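Local coordinates for Alr2269 protein (Nostoc sp., PDB 3MC8), which probably forms the tandem POTRA-domain region of an Omp85-type outer-membrane protein, a region thought to guide substrate polypeptides toward the membrane barrel, at residues L68-S73 and R129-V134; S141-Q146 and A160-I165; Q215-V220 and D294-N299; R229-Q234 and N303-S308; Y250-E255 and Q274-T279. All blocks are in the same frame, centred on the assembly; numbering follows the deposited sequence.

Contact 1. Residues L68-S73 and R129-V134; sequences LVRPQS and RVSFIV
Leu68 O accepts from Phe132 N at 2.8 Å, the shortest backbone bond of the pair, with the donor close to the line of the carbonyl (C=O...N 162°). The ladder continues from Leu68 N to Val130 O at 3.0 Å and from Arg70 N to Phe132 O at 2.9 Å. Leu68 and Arg70 each bond the residues flanking their partners Ser131 and Ile133, which is the signature of parallel pairing. The last rung, Gln72 N to Val134 O, is bent, with its donor 48° out of the carbonyl plane, just past the end of strand 61-71. Beside it Ile133 CG2 lies 3.9 Å from Gln72 CB, the two side chains crossing at about a right angle. At the other end Leu68 CD1 rests 3.8 Å from Arg129 CD, while the Arg129 guanidinium pairs with Glu122 and Glu66. Val69 and Phe132 point to the face opposite Leu68, Arg70, Ser131 and Ile133, against helices 78-87 and 98-109. Cohesion therefore rests on main-chain bonds, with alkyl contacts alongside.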
# COMPACT_ATOMS: atom_id res chain seq x y z
N LEU A 68 -0.50 9.66 35.24
CA LEU A 68 -1.94 9.53 35.04
C LEU A 68 -2.28 9.37 33.55
O LEU A 68 -1.57 9.89 32.69
CB LEU A 68 -2.68 10.76 35.58
CG LEU A 68 -2.35 11.33 36.98
CD1 LEU A 68 -2.51 12.85 37.00
CD2 LEU A 68 -3.26 10.70 38.07
N VAL A 69 -3.39 8.70 33.27
CA VAL A 69 -3.86 8.50 31.92
C VAL A 69 -5.31 8.90 31.81
O VAL A 69 -6.13 8.32 32.47
CB VAL A 69 -3.77 7.02 31.52
CG1 VAL A 69 -4.09 6.90 30.03
CG2 VAL A 69 -2.39 6.44 31.88
N ARG A 70 -5.61 9.86 30.94
CA ARG A 70 -6.91 10.52 30.84
C ARG A 70 -7.41 10.39 29.42
O ARG A 70 -6.60 10.31 28.51
CB ARG A 70 -6.76 12.04 31.04
CG ARG A 70 -6.47 12.57 32.43
CD ARG A 70 -6.21 14.12 32.41
NE ARG A 70 -5.92 14.61 33.77
CZ ARG A 70 -4.77 15.16 34.19
NH1 ARG A 70 -3.75 15.38 33.38
NH2 ARG A 70 -4.66 15.54 35.47
N PRO A 71 -8.74 10.43 29.21
CA PRO A 71 -9.34 10.68 27.89
C PRO A 71 -9.16 12.11 27.50
O PRO A 71 -9.18 12.96 28.37
CB PRO A 71 -10.83 10.42 28.10
CG PRO A 71 -10.99 9.88 29.47
CD PRO A 71 -9.70 9.88 30.19
N GLN A 72 -9.00 12.40 26.22
CA GLN A 72 -8.99 13.78 25.78
C GLN A 72 -10.41 14.31 25.91
O GLN A 72 -10.63 15.46 26.30
CB GLN A 72 -8.53 13.90 24.33
CG GLN A 72 -8.31 15.35 23.89
CD GLN A 72 -7.83 15.48 22.46
OE1 GLN A 72 -7.81 14.50 21.70
NE2 GLN A 72 -7.44 16.70 22.06
N SER A 73 -11.35 13.44 25.57
CA SER A 73 -12.77 13.74 25.57
C SER A 73 -13.49 12.42 25.73
O SER A 73 -13.05 11.39 25.20
CB SER A 73 -13.19 14.39 24.25
OG SER A 73 -13.00 13.49 23.16
N ARG A 129 4.44 15.39 37.42
CA ARG A 129 3.38 14.43 37.27
C ARG A 129 3.01 14.48 35.81
O ARG A 129 2.64 15.53 35.27
CB ARG A 129 2.21 14.69 38.23
CG ARG A 129 1.17 15.65 37.80
CD ARG A 129 -0.14 15.40 38.54
NE ARG A 129 0.05 15.55 39.99
CZ ARG A 129 0.01 16.72 40.65
NH1 ARG A 129 -0.20 17.87 40.01
NH2 ARG A 129 0.19 16.74 41.96
N VAL A 130 3.15 13.33 35.15
CA VAL A 130 2.99 13.24 33.72
C VAL A 130 1.64 12.65 33.42
O VAL A 130 1.34 11.53 33.82
CB VAL A 130 3.97 12.30 33.14
CG1 VAL A 130 3.68 12.16 31.66
CG2 VAL A 130 5.36 12.82 33.38
N SER A 131 0.83 13.41 32.70
CA SER A 131 -0.46 12.92 32.26
C SER A 131 -0.45 12.57 30.79
O SER A 131 -0.18 13.43 29.95
CB SER A 131 -1.49 14.01 32.46
OG SER A 131 -1.71 14.28 33.84
N PHE A 132 -0.75 11.32 30.45
CA PHE A 132 -0.96 10.95 29.07
C PHE A 132 -2.41 11.14 28.76
O PHE A 132 -3.26 10.52 29.37
CB PHE A 132 -0.53 9.51 28.84
CG PHE A 132 0.95 9.32 29.00
CD1 PHE A 132 1.82 9.83 28.05
CD2 PHE A 132 1.46 8.71 30.11
CE1 PHE A 132 3.17 9.71 28.19
CE2 PHE A 132 2.83 8.58 30.25
CZ PHE A 132 3.68 9.08 29.29
N ILE A 133 -2.67 12.04 27.83
CA ILE A 133 -4.00 12.38 27.38
C ILE A 133 -4.19 11.75 25.98
O ILE A 133 -3.54 12.19 25.01
CB ILE A 133 -4.16 13.93 27.27
CG1 ILE A 133 -4.01 14.60 28.64
CG2 ILE A 133 -5.48 14.32 26.66
CD1 ILE A 133 -3.74 16.08 28.54
N VAL A 134 -5.08 10.76 25.91
CA VAL A 134 -5.28 9.94 24.72
C VAL A 134 -6.69 10.07 24.20
O VAL A 134 -7.61 10.13 24.99
CB VAL A 134 -5.04 8.47 25.05
CG1 VAL A 134 -3.66 8.29 25.63
CG2 VAL A 134 -6.11 7.94 26.01

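Contact 2. Residues S141-Q146 and A160-I165; sequences SKVEIQ and ATADEI
Lys142 and Asp163 make the salt bridge of this contact: NZ of Lys142 stands 2.6 Å from OD1 of Asp163, which it meets on the syn lone pair. A weak second bond, 2.9 Å from Lys142 NZ to Asp163 OD2, shows the ammonium reaching both oxygens of the carboxylate. The lysine chain starts with CG between the backbone N and the carbonyl carbon (chi1 68°) and bends at chi3 and chi4, which brings NZ round to the helix. Asp163 OD1 has a further partner, the hydroxyl of Tyr170, and that hydroxyl is also hydrogen-bonded to Val143 N, so one tyrosine ties the acid to the strand backbone. Inward of the charges, Ala162 points its methyl at the strand. Its CB lies 4.0 Å from Ile145 CG1 and 4.4 Å from Val143 CG1, and Ile145 also touches Leu186 of helix 176-192. The small alanine is consistent with the close approach of the axes of strand segment 142-146 and helix segment 160-165, 7.6 Å apart at closest with 143° between their directions. Strand 142-147 and helix 160-166 open the β-α-α-β-β order of the POTRA fold, in which two helices pack on one side of a three-stranded sheet.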
# COMPACT_ATOMS: atom_id res chain seq x y z
N SER A 141 -17.72 0.98 12.11
CA SER A 141 -19.01 0.72 11.41
C SER A 141 -18.76 -0.19 10.19
O SER A 141 -19.18 -1.35 10.21
CB SER A 141 -19.72 2.01 10.96
OG SER A 141 -19.12 3.18 11.50
N LYS A 142 -18.08 0.34 9.15
CA LYS A 142 -17.56 -0.46 8.02
C LYS A 142 -16.25 0.02 7.36
O LYS A 142 -15.89 1.20 7.43
CB LYS A 142 -18.63 -0.68 6.93
CG LYS A 142 -19.07 0.56 6.14
CD LYS A 142 -19.88 0.24 4.82
CE LYS A 142 -20.41 -1.23 4.66
NZ LYS A 142 -19.47 -2.15 3.90
N VAL A 143 -15.55 -0.94 6.74
CA VAL A 143 -14.40 -0.69 5.87
C VAL A 143 -14.91 -0.59 4.43
O VAL A 143 -15.50 -1.53 3.88
CB VAL A 143 -13.34 -1.83 5.96
CG1 VAL A 143 -12.20 -1.59 4.99
CG2 VAL A 143 -12.78 -1.95 7.35
N GLU A 144 -14.66 0.57 3.82
CA GLU A 144 -15.03 0.88 2.45
C GLU A 144 -13.76 0.88 1.55
O GLU A 144 -12.75 1.48 1.94
CB GLU A 144 -15.63 2.28 2.45
CG GLU A 144 -16.78 2.50 1.53
CD GLU A 144 -17.28 3.94 1.62
OE1 GLU A 144 -16.44 4.87 1.66
OE2 GLU A 144 -18.51 4.14 1.65
N ILE A 145 -13.79 0.23 0.38
CA ILE A 145 -12.65 0.23 -0.57
C ILE A 145 -12.95 1.16 -1.70
O ILE A 145 -13.98 1.05 -2.33
CB ILE A 145 -12.40 -1.12 -1.26
CG1 ILE A 145 -11.85 -2.17 -0.30
CG2 ILE A 145 -11.38 -0.95 -2.38
CD1 ILE A 145 -11.68 -3.50 -0.95
N GLN A 146 -12.03 2.04 -2.01
CA GLN A 146 -12.28 3.01 -3.03
C GLN A 146 -11.24 2.78 -4.13
O GLN A 146 -10.06 3.09 -3.95
CB GLN A 146 -12.20 4.37 -2.36
CG GLN A 146 -13.06 5.43 -2.95
CD GLN A 146 -12.27 6.33 -3.84
OE1 GLN A 146 -12.38 7.57 -3.78
NE2 GLN A 146 -11.42 5.71 -4.68
N ALA A 160 -18.45 -7.31 -2.03
CA ALA A 160 -18.44 -8.08 -0.79
C ALA A 160 -17.02 -8.31 -0.24
O ALA A 160 -16.85 -9.01 0.77
CB ALA A 160 -19.15 -9.42 -0.99
N THR A 161 -16.00 -7.72 -0.88
CA THR A 161 -14.62 -8.03 -0.50
C THR A 161 -14.27 -7.34 0.81
O THR A 161 -13.86 -8.01 1.75
CB THR A 161 -13.58 -7.72 -1.63
OG1 THR A 161 -14.05 -8.21 -2.89
CG2 THR A 161 -12.26 -8.39 -1.31
N ALA A 162 -14.46 -6.02 0.90
CA ALA A 162 -14.14 -5.30 2.14
C ALA A 162 -14.80 -6.03 3.33
O ALA A 162 -14.10 -6.52 4.25
CB ALA A 162 -14.59 -3.85 2.07
N ASP A 163 -16.13 -6.15 3.27
CA ASP A 163 -16.88 -6.79 4.34
C ASP A 163 -16.40 -8.23 4.49
O ASP A 163 -16.14 -8.66 5.59
CB ASP A 163 -18.40 -6.68 4.17
CG ASP A 163 -18.88 -5.24 4.00
OD1 ASP A 163 -18.07 -4.31 4.21
OD2 ASP A 163 -20.06 -5.01 3.62
N GLU A 164 -16.19 -8.97 3.41
CA GLU A 164 -15.70 -10.34 3.65
C GLU A 164 -14.47 -10.33 4.57
O GLU A 164 -14.32 -11.20 5.41
CB GLU A 164 -15.40 -11.12 2.37
CG GLU A 164 -16.57 -11.94 1.86
CD GLU A 164 -16.49 -12.26 0.39
OE1 GLU A 164 -15.41 -12.74 -0.05
OE2 GLU A 164 -17.50 -12.05 -0.33
N ILE A 165 -13.61 -9.33 4.43
CA ILE A 165 -12.28 -9.36 5.06
C ILE A 165 -12.28 -8.70 6.42
O ILE A 165 -11.69 -9.21 7.38
CB ILE A 165 -11.25 -8.62 4.17
CG1 ILE A 165 -10.73 -9.55 3.07
CG2 ILE A 165 -10.07 -8.11 4.98
CD1 ILE A 165 -10.09 -8.80 1.95

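Contact 3. Residues Q215-V220 and D294-N299; sequences QVAEGV and DPTKVN
At the joint between two successive POTRA domains, Val220 meets Lys297, the last residue of the type I turn Asp294-Lys297, and Val298 just after it. Val298 N donates to Val220 O at 3.2 Å, with an N-H...O angle of 150° and the donor in the carbonyl plane. Next to this bond the side chains of Val220 and Lys297 run side by side and point the same way. Lys297 is extended beyond CG, and this lays its CE 3.8 Å from Val220 CG1. On Val298, a chi1 of 63° sets CG1 between the backbone N and the carbonyl carbon, 3.6 Å from Val220 O, with Gly219 O a little farther off. A water accepts from Val220 N at 2.9 Å and donates weakly to Thr296 O, bridging the backbones one step before the direct bond. An Asx turn overlaps the start of the type I turn: Asp294 OD1 takes Thr296 N at 3.0 Å, met from above the carboxylate plane. Glu218, before the joint, is bonded to Asn148, Ser155 and Tyr190 of its own domain. A short linker from strand to strand, held by the turn before strand 298-306, is consistent with tandem POTRA domains set end to end.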
# COMPACT_ATOMS: atom_id res chain seq x y z
N GLN A 215 -8.05 3.65 -0.07
CA GLN A 215 -7.87 3.97 -1.48
C GLN A 215 -7.00 2.87 -2.01
O GLN A 215 -5.99 2.56 -1.39
CB GLN A 215 -7.11 5.26 -1.68
CG GLN A 215 -7.65 6.44 -0.93
CD GLN A 215 -8.26 7.44 -1.84
OE1 GLN A 215 -7.71 8.52 -2.07
NE2 GLN A 215 -9.40 7.09 -2.40
N VAL A 216 -7.37 2.30 -3.15
CA VAL A 216 -6.57 1.24 -3.76
C VAL A 216 -6.25 1.61 -5.20
O VAL A 216 -7.15 1.94 -5.96
CB VAL A 216 -7.26 -0.11 -3.65
CG1 VAL A 216 -6.39 -1.20 -4.26
CG2 VAL A 216 -7.54 -0.43 -2.19
N ALA A 217 -4.97 1.62 -5.54
CA ALA A 217 -4.51 1.89 -6.90
C ALA A 217 -4.22 0.52 -7.42
O ALA A 217 -3.29 -0.16 -6.94
CB ALA A 217 -3.28 2.73 -6.92
N GLU A 218 -5.04 0.08 -8.38
CA GLU A 218 -5.05 -1.33 -8.75
C GLU A 218 -4.06 -1.67 -9.84
O GLU A 218 -3.75 -2.83 -10.03
CB GLU A 218 -6.45 -1.74 -9.15
CG GLU A 218 -7.37 -1.93 -7.96
CD GLU A 218 -8.84 -2.16 -8.35
OE1 GLU A 218 -9.28 -1.66 -9.43
OE2 GLU A 218 -9.56 -2.82 -7.55
N GLY A 219 -3.59 -0.67 -10.58
CA GLY A 219 -2.63 -0.91 -11.64
C GLY A 219 -3.10 -0.53 -13.03
O GLY A 219 -2.86 -1.24 -14.04
N VAL A 220 -3.75 0.62 -13.09
CA VAL A 220 -4.31 1.10 -14.32
C VAL A 220 -3.17 1.38 -15.26
O VAL A 220 -2.19 1.98 -14.87
CB VAL A 220 -5.15 2.37 -14.07
CG1 VAL A 220 -5.53 3.01 -15.38
CG2 VAL A 220 -6.39 2.02 -13.25
N ASP A 294 1.39 9.71 -14.87
CA ASP A 294 0.69 9.58 -13.61
C ASP A 294 1.33 8.40 -12.88
O ASP A 294 1.27 7.27 -13.37
CB ASP A 294 -0.81 9.34 -13.80
CG ASP A 294 -1.57 9.35 -12.48
OD1 ASP A 294 -0.94 9.11 -11.41
OD2 ASP A 294 -2.80 9.62 -12.50
N PRO A 295 1.94 8.65 -11.70
CA PRO A 295 2.66 7.60 -10.96
C PRO A 295 1.80 6.55 -10.27
O PRO A 295 2.35 5.55 -9.80
CB PRO A 295 3.42 8.38 -9.87
CG PRO A 295 3.34 9.82 -10.28
CD PRO A 295 2.06 9.96 -11.04
N THR A 296 0.50 6.80 -10.16
CA THR A 296 -0.44 5.74 -9.77
C THR A 296 -0.46 4.65 -10.85
O THR A 296 -0.52 3.45 -10.58
CB THR A 296 -1.89 6.24 -9.56
OG1 THR A 296 -2.16 7.34 -10.44
CG2 THR A 296 -2.09 6.68 -8.13
N LYS A 297 -0.37 5.09 -12.10
CA LYS A 297 -0.44 4.21 -13.23
C LYS A 297 0.92 3.69 -13.66
O LYS A 297 1.97 4.06 -13.10
CB LYS A 297 -1.09 4.94 -14.40
CG LYS A 297 -2.41 5.55 -14.06
CD LYS A 297 -2.96 6.22 -15.28
CE LYS A 297 -4.41 6.60 -15.09
NZ LYS A 297 -4.95 7.20 -16.33
N VAL A 298 0.87 2.85 -14.67
CA VAL A 298 2.02 2.19 -15.22
C VAL A 298 2.03 2.29 -16.78
O VAL A 298 1.02 2.49 -17.43
CB VAL A 298 2.03 0.72 -14.72
CG1 VAL A 298 0.82 -0.04 -15.20
CG2 VAL A 298 3.24 0.02 -15.16
N ASN A 299 3.20 2.23 -17.36
CA ASN A 299 3.33 2.09 -18.77
C ASN A 299 3.78 0.70 -19.02
O ASN A 299 4.61 0.21 -18.28
CB ASN A 299 4.36 3.07 -19.28
CG ASN A 299 3.85 4.48 -19.28
OD1 ASN A 299 2.65 4.71 -19.16
ND2 ASN A 299 4.74 5.44 -19.40
O HOH W 1 -3.70 2.23 -10.72

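Contact 4. Residues R229-Q234 and N303-S308; sequences RNKEGQ and NVVERS
The side chains of Arg229 and Asn303 run side by side and point the same way, guanidinium and amide planes 33° apart. The approach is oblique, neither over a face nor squarely at an edge: Arg229 NE is 3.8 Å from Asn303 OD1, too long for a hydrogen bond. Each group has its stronger polar partner elsewhere, Arg229 NH1 in a salt bridge with Asp235 and Asn303 ND2 bonded to Asn286. The direct polar link is made by the backbone, Arg229 N to Val304 O at 3.1 Å with an N-H...O angle of 164°. One step on, the chains have parted and a water fills the rung, donating to Arg229 O at 2.8 Å and accepting from Glu306 N at 2.8 Å. The departing loop passes against Val305. Its CG2 lies 3.8 Å from Asn230 O, and its CG1 is 4.1 Å from Lys231 CG, the two side chains crossing at about a right angle. The loop folds into a type I turn, Asn230-Gly233, and Asn230 OD1 sits inside it, bonded by Gln234 N at 3.1 Å and more weakly by Glu232 N and Gly233 N. Strand 298-306 here runs centrally in its sheet, parallel to strand 221-229 on one side and antiparallel to strand 282-291 on the other, with Val304 touching Phe228 and Phe282.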
# COMPACT_ATOMS: atom_id res chain seq x y z
N ARG A 229 14.39 -5.53 -29.23
CA ARG A 229 15.77 -5.73 -28.84
C ARG A 229 16.41 -6.93 -29.54
O ARG A 229 15.76 -7.65 -30.30
CB ARG A 229 15.86 -5.96 -27.35
CG ARG A 229 15.17 -4.94 -26.44
CD ARG A 229 15.31 -5.47 -25.02
NE ARG A 229 14.65 -4.71 -23.96
CZ ARG A 229 15.01 -3.49 -23.56
NH1 ARG A 229 16.00 -2.82 -24.15
NH2 ARG A 229 14.35 -2.91 -22.56
N ASN A 230 17.70 -7.11 -29.26
CA ASN A 230 18.44 -8.30 -29.67
C ASN A 230 18.42 -9.34 -28.56
O ASN A 230 18.01 -9.05 -27.42
CB ASN A 230 19.87 -7.97 -30.08
CG ASN A 230 20.71 -7.39 -28.94
OD1 ASN A 230 20.57 -7.79 -27.78
ND2 ASN A 230 21.59 -6.46 -29.28
N LYS A 231 18.86 -10.55 -28.90
CA LYS A 231 18.94 -11.67 -27.94
C LYS A 231 19.70 -11.32 -26.67
O LYS A 231 19.52 -11.95 -25.63
CB LYS A 231 19.62 -12.89 -28.56
CG LYS A 231 19.05 -13.37 -29.89
CD LYS A 231 18.82 -14.91 -29.89
CE LYS A 231 20.06 -15.77 -29.56
NZ LYS A 231 19.92 -17.17 -30.10
N GLU A 232 20.56 -10.32 -26.77
CA GLU A 232 21.45 -9.93 -25.68
C GLU A 232 20.79 -8.98 -24.68
O GLU A 232 21.29 -8.80 -23.58
CB GLU A 232 22.75 -9.32 -26.23
CG GLU A 232 23.73 -10.34 -26.85
CD GLU A 232 23.44 -10.65 -28.32
OE1 GLU A 232 22.36 -11.20 -28.62
OE2 GLU A 232 24.31 -10.36 -29.17
N GLY A 233 19.66 -8.38 -25.07
CA GLY A 233 18.87 -7.53 -24.16
C GLY A 233 19.00 -6.06 -24.50
O GLY A 233 18.42 -5.20 -23.83
N GLN A 234 19.73 -5.79 -25.57
CA GLN A 234 20.17 -4.45 -25.88
C GLN A 234 19.24 -3.83 -26.90
O GLN A 234 18.51 -4.55 -27.58
CB GLN A 234 21.60 -4.51 -26.42
CG GLN A 234 22.56 -5.30 -25.49
CD GLN A 234 22.46 -4.83 -24.03
OE1 GLN A 234 22.84 -3.69 -23.72
NE2 GLN A 234 21.95 -5.69 -23.15
N ASN A 303 8.33 -6.13 -25.12
CA ASN A 303 9.68 -6.24 -25.64
C ASN A 303 9.78 -7.50 -26.46
O ASN A 303 9.34 -8.57 -26.02
CB ASN A 303 10.71 -6.37 -24.50
CG ASN A 303 10.67 -5.21 -23.56
OD1 ASN A 303 10.95 -4.08 -23.93
ND2 ASN A 303 10.30 -5.49 -22.32
N VAL A 304 10.42 -7.41 -27.60
CA VAL A 304 10.29 -8.45 -28.61
C VAL A 304 11.62 -8.68 -29.28
O VAL A 304 12.27 -7.75 -29.67
CB VAL A 304 9.26 -7.99 -29.66
CG1 VAL A 304 9.55 -8.63 -30.94
CG2 VAL A 304 7.86 -8.35 -29.23
N VAL A 305 12.06 -9.91 -29.39
CA VAL A 305 13.27 -10.20 -30.16
C VAL A 305 12.87 -10.86 -31.45
O VAL A 305 12.30 -11.95 -31.41
CB VAL A 305 14.21 -11.14 -29.43
CG1 VAL A 305 15.43 -11.40 -30.34
CG2 VAL A 305 14.61 -10.56 -28.09
N GLU A 306 13.15 -10.21 -32.56
CA GLU A 306 12.71 -10.69 -33.88
C GLU A 306 13.44 -11.95 -34.32
O GLU A 306 14.61 -12.13 -34.05
CB GLU A 306 12.84 -9.60 -34.93
CG GLU A 306 11.52 -8.94 -35.18
CD GLU A 306 11.55 -7.78 -36.15
OE1 GLU A 306 12.58 -7.06 -36.29
OE2 GLU A 306 10.48 -7.59 -36.76
N ARG A 307 12.72 -12.82 -35.01
CA ARG A 307 13.23 -14.14 -35.36
C ARG A 307 14.26 -14.12 -36.49
O ARG A 307 13.98 -13.69 -37.61
CB ARG A 307 12.09 -15.07 -35.75
CG ARG A 307 12.48 -16.54 -35.75
CD ARG A 307 11.76 -17.33 -34.68
NE ARG A 307 10.62 -18.07 -35.20
CZ ARG A 307 10.58 -19.39 -35.41
NH1 ARG A 307 11.65 -20.16 -35.16
NH2 ARG A 307 9.47 -19.94 -35.88
N SER A 308 15.45 -14.61 -36.17
CA SER A 308 16.52 -14.82 -37.16
C SER A 308 16.14 -15.87 -38.23
O SER A 308 15.38 -16.81 -37.94
CB SER A 308 17.80 -15.30 -36.44
OG SER A 308 18.93 -14.56 -36.91
O HOH W 2 14.32 -7.62 -32.67

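Contact 5. Residues Y250-E255 and Q274-T279; sequences YIITRE and QRVFGT
Glu255 and Arg275 cross at a slant, carboxylate and guanidinium planes 31° apart, yet the charged ends do not join: Glu255 OE1 is 4.7 Å from Arg275 NE and lies instead beside the aliphatic CG and CD. What the guanidinium grips is the main chain. Arg275 NH1 donates to Glu255 O at 2.6 Å, with an N-H...O angle of 143°, and the oxygen sits at the guanidinium edge, near its plane. CG of Arg275 is anti to the backbone N (chi1 -178°), and the later bend at chi3 turns the planar group to that carbonyl. The same NH1 forms a salt bridge with Asp272, so a backbone oxygen and a carboxylate share it. Helices 249-253 and 266-277 are the pair that a POTRA domain packs against its three-stranded sheet. Ile252 packs on Val226, Phe228 and Phe282 of the sheet, while Val276 touches Phe282 and Val285. Between the helices the side chains of Ile252 and Val276 cross obliquely, CG2 of Ile252 lying 4.0 Å from CG2 of Val276. Val276 CG2 also lies 3.8 Å from Glu255 CB, so the apolar root of the glutamate extends the seam. Further along, Thr279 CG2 comes within 4.1 Å of Glu255 CG. Thr279 also bonds back to the preceding helical turn, its OG1 donating to Val276 O at 2.7 Å, an oxygen that accepts from Thr279 N as well.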
# COMPACT_ATOMS: atom_id res chain seq x y z
N TYR A 250 1.76 -2.87 -35.14
CA TYR A 250 0.38 -3.32 -35.15
C TYR A 250 0.28 -4.84 -35.12
O TYR A 250 -0.67 -5.40 -34.63
CB TYR A 250 -0.32 -2.73 -36.35
CG TYR A 250 -1.71 -3.22 -36.61
CD1 TYR A 250 -2.78 -2.77 -35.85
CD2 TYR A 250 -1.97 -4.11 -37.63
CE1 TYR A 250 -4.07 -3.19 -36.11
CE2 TYR A 250 -3.26 -4.54 -37.89
CZ TYR A 250 -4.30 -4.09 -37.11
OH TYR A 250 -5.57 -4.53 -37.36
N ILE A 251 1.28 -5.53 -35.64
CA ILE A 251 1.18 -6.96 -35.69
C ILE A 251 1.32 -7.54 -34.31
O ILE A 251 0.81 -8.64 -34.04
CB ILE A 251 2.21 -7.56 -36.67
CG1 ILE A 251 1.65 -7.39 -38.09
CG2 ILE A 251 2.47 -9.05 -36.39
CD1 ILE A 251 2.63 -6.85 -39.01
N ILE A 252 2.01 -6.82 -33.45
CA ILE A 252 2.13 -7.21 -32.07
C ILE A 252 0.89 -6.76 -31.30
O ILE A 252 0.23 -7.58 -30.68
CB ILE A 252 3.34 -6.57 -31.45
CG1 ILE A 252 4.61 -7.30 -31.88
CG2 ILE A 252 3.22 -6.61 -29.95
CD1 ILE A 252 5.45 -6.57 -32.79
N THR A 253 0.55 -5.48 -31.36
CA THR A 253 -0.50 -4.96 -30.50
C THR A 253 -1.87 -5.51 -30.82
O THR A 253 -2.72 -5.55 -29.95
CB THR A 253 -0.57 -3.44 -30.50
OG1 THR A 253 -1.02 -2.98 -31.78
CG2 THR A 253 0.81 -2.81 -30.16
N ARG A 254 -2.11 -5.99 -32.03
CA ARG A 254 -3.43 -6.52 -32.27
C ARG A 254 -3.62 -7.89 -31.65
O ARG A 254 -4.74 -8.40 -31.58
CB ARG A 254 -3.73 -6.58 -33.73
CG ARG A 254 -3.02 -7.64 -34.48
CD ARG A 254 -3.49 -7.53 -35.92
NE ARG A 254 -2.99 -8.65 -36.66
CZ ARG A 254 -3.55 -9.16 -37.74
NH1 ARG A 254 -4.67 -8.64 -38.23
NH2 ARG A 254 -2.97 -10.21 -38.30
N GLU A 255 -2.53 -8.50 -31.20
CA GLU A 255 -2.61 -9.74 -30.49
C GLU A 255 -2.72 -9.50 -28.99
O GLU A 255 -2.71 -10.43 -28.23
CB GLU A 255 -1.36 -10.57 -30.77
CG GLU A 255 -1.15 -10.90 -32.21
CD GLU A 255 -2.29 -11.72 -32.84
OE1 GLU A 255 -3.05 -12.38 -32.10
OE2 GLU A 255 -2.41 -11.71 -34.11
N GLN A 274 1.65 -14.82 -24.84
CA GLN A 274 1.65 -16.12 -25.48
C GLN A 274 1.11 -16.01 -26.91
O GLN A 274 1.53 -16.71 -27.80
CB GLN A 274 0.82 -17.12 -24.66
CG GLN A 274 1.61 -17.89 -23.64
CD GLN A 274 0.72 -18.79 -22.79
OE1 GLN A 274 -0.28 -19.35 -23.29
NE2 GLN A 274 1.05 -18.91 -21.50
N ARG A 275 0.16 -15.12 -27.09
CA ARG A 275 -0.52 -14.99 -28.33
C ARG A 275 0.34 -14.24 -29.34
O ARG A 275 0.35 -14.58 -30.52
CB ARG A 275 -1.85 -14.28 -28.08
CG ARG A 275 -2.63 -14.15 -29.32
CD ARG A 275 -4.02 -13.57 -29.23
NE ARG A 275 -4.79 -13.89 -28.06
CZ ARG A 275 -4.83 -13.15 -26.95
NH1 ARG A 275 -4.09 -12.05 -26.82
NH2 ARG A 275 -5.60 -13.54 -25.92
N VAL A 276 1.06 -13.21 -28.89
CA VAL A 276 2.08 -12.55 -29.72
C VAL A 276 3.11 -13.60 -30.14
O VAL A 276 3.50 -13.70 -31.29
CB VAL A 276 2.79 -11.40 -28.92
CG1 VAL A 276 4.10 -10.99 -29.55
CG2 VAL A 276 1.90 -10.20 -28.81
N PHE A 277 3.55 -14.40 -29.20
CA PHE A 277 4.53 -15.43 -29.50
C PHE A 277 4.00 -16.47 -30.43
O PHE A 277 4.75 -17.06 -31.19
CB PHE A 277 4.94 -16.14 -28.24
CG PHE A 277 6.15 -16.93 -28.40
CD1 PHE A 277 7.38 -16.30 -28.43
CD2 PHE A 277 6.08 -18.31 -28.52
CE1 PHE A 277 8.55 -17.04 -28.59
CE2 PHE A 277 7.24 -19.07 -28.66
CZ PHE A 277 8.48 -18.43 -28.70
N GLY A 278 2.70 -16.71 -30.36
CA GLY A 278 2.07 -17.72 -31.18
C GLY A 278 2.10 -17.40 -32.67
O GLY A 278 1.75 -18.25 -33.48
N THR A 279 2.50 -16.18 -33.03
CA THR A 279 2.53 -15.78 -34.42
C THR A 279 3.71 -16.39 -35.19
O THR A 279 3.74 -16.34 -36.41
CB THR A 279 2.61 -14.25 -34.60
OG1 THR A 279 3.82 -13.76 -34.02
CG2 THR A 279 1.44 -13.55 -33.99

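In the fold
All five contacts are partly buried, but contacts 2 and 3 lie near the middle of the chain (centres 16 and 11 Å from its centre), whereas 1, 4 and 5 lie 33 to 35 Å out. Contact 1 is a full parallel backbone ladder; contact 4, where a loop leaves the edge of strand 298-306, keeps one direct backbone bond and a water. Contacts 2 and 5 concern helices, the first against a strand through a salt bridge, the second between helices through an arginine on a carbonyl. Contact 3 joins domains; it adjoins contact 2 through strands 142-147 and 211-217, and shares strand 298-306 with contact 4. Contact 5 is nested in the loops closed by contacts 3 and 4.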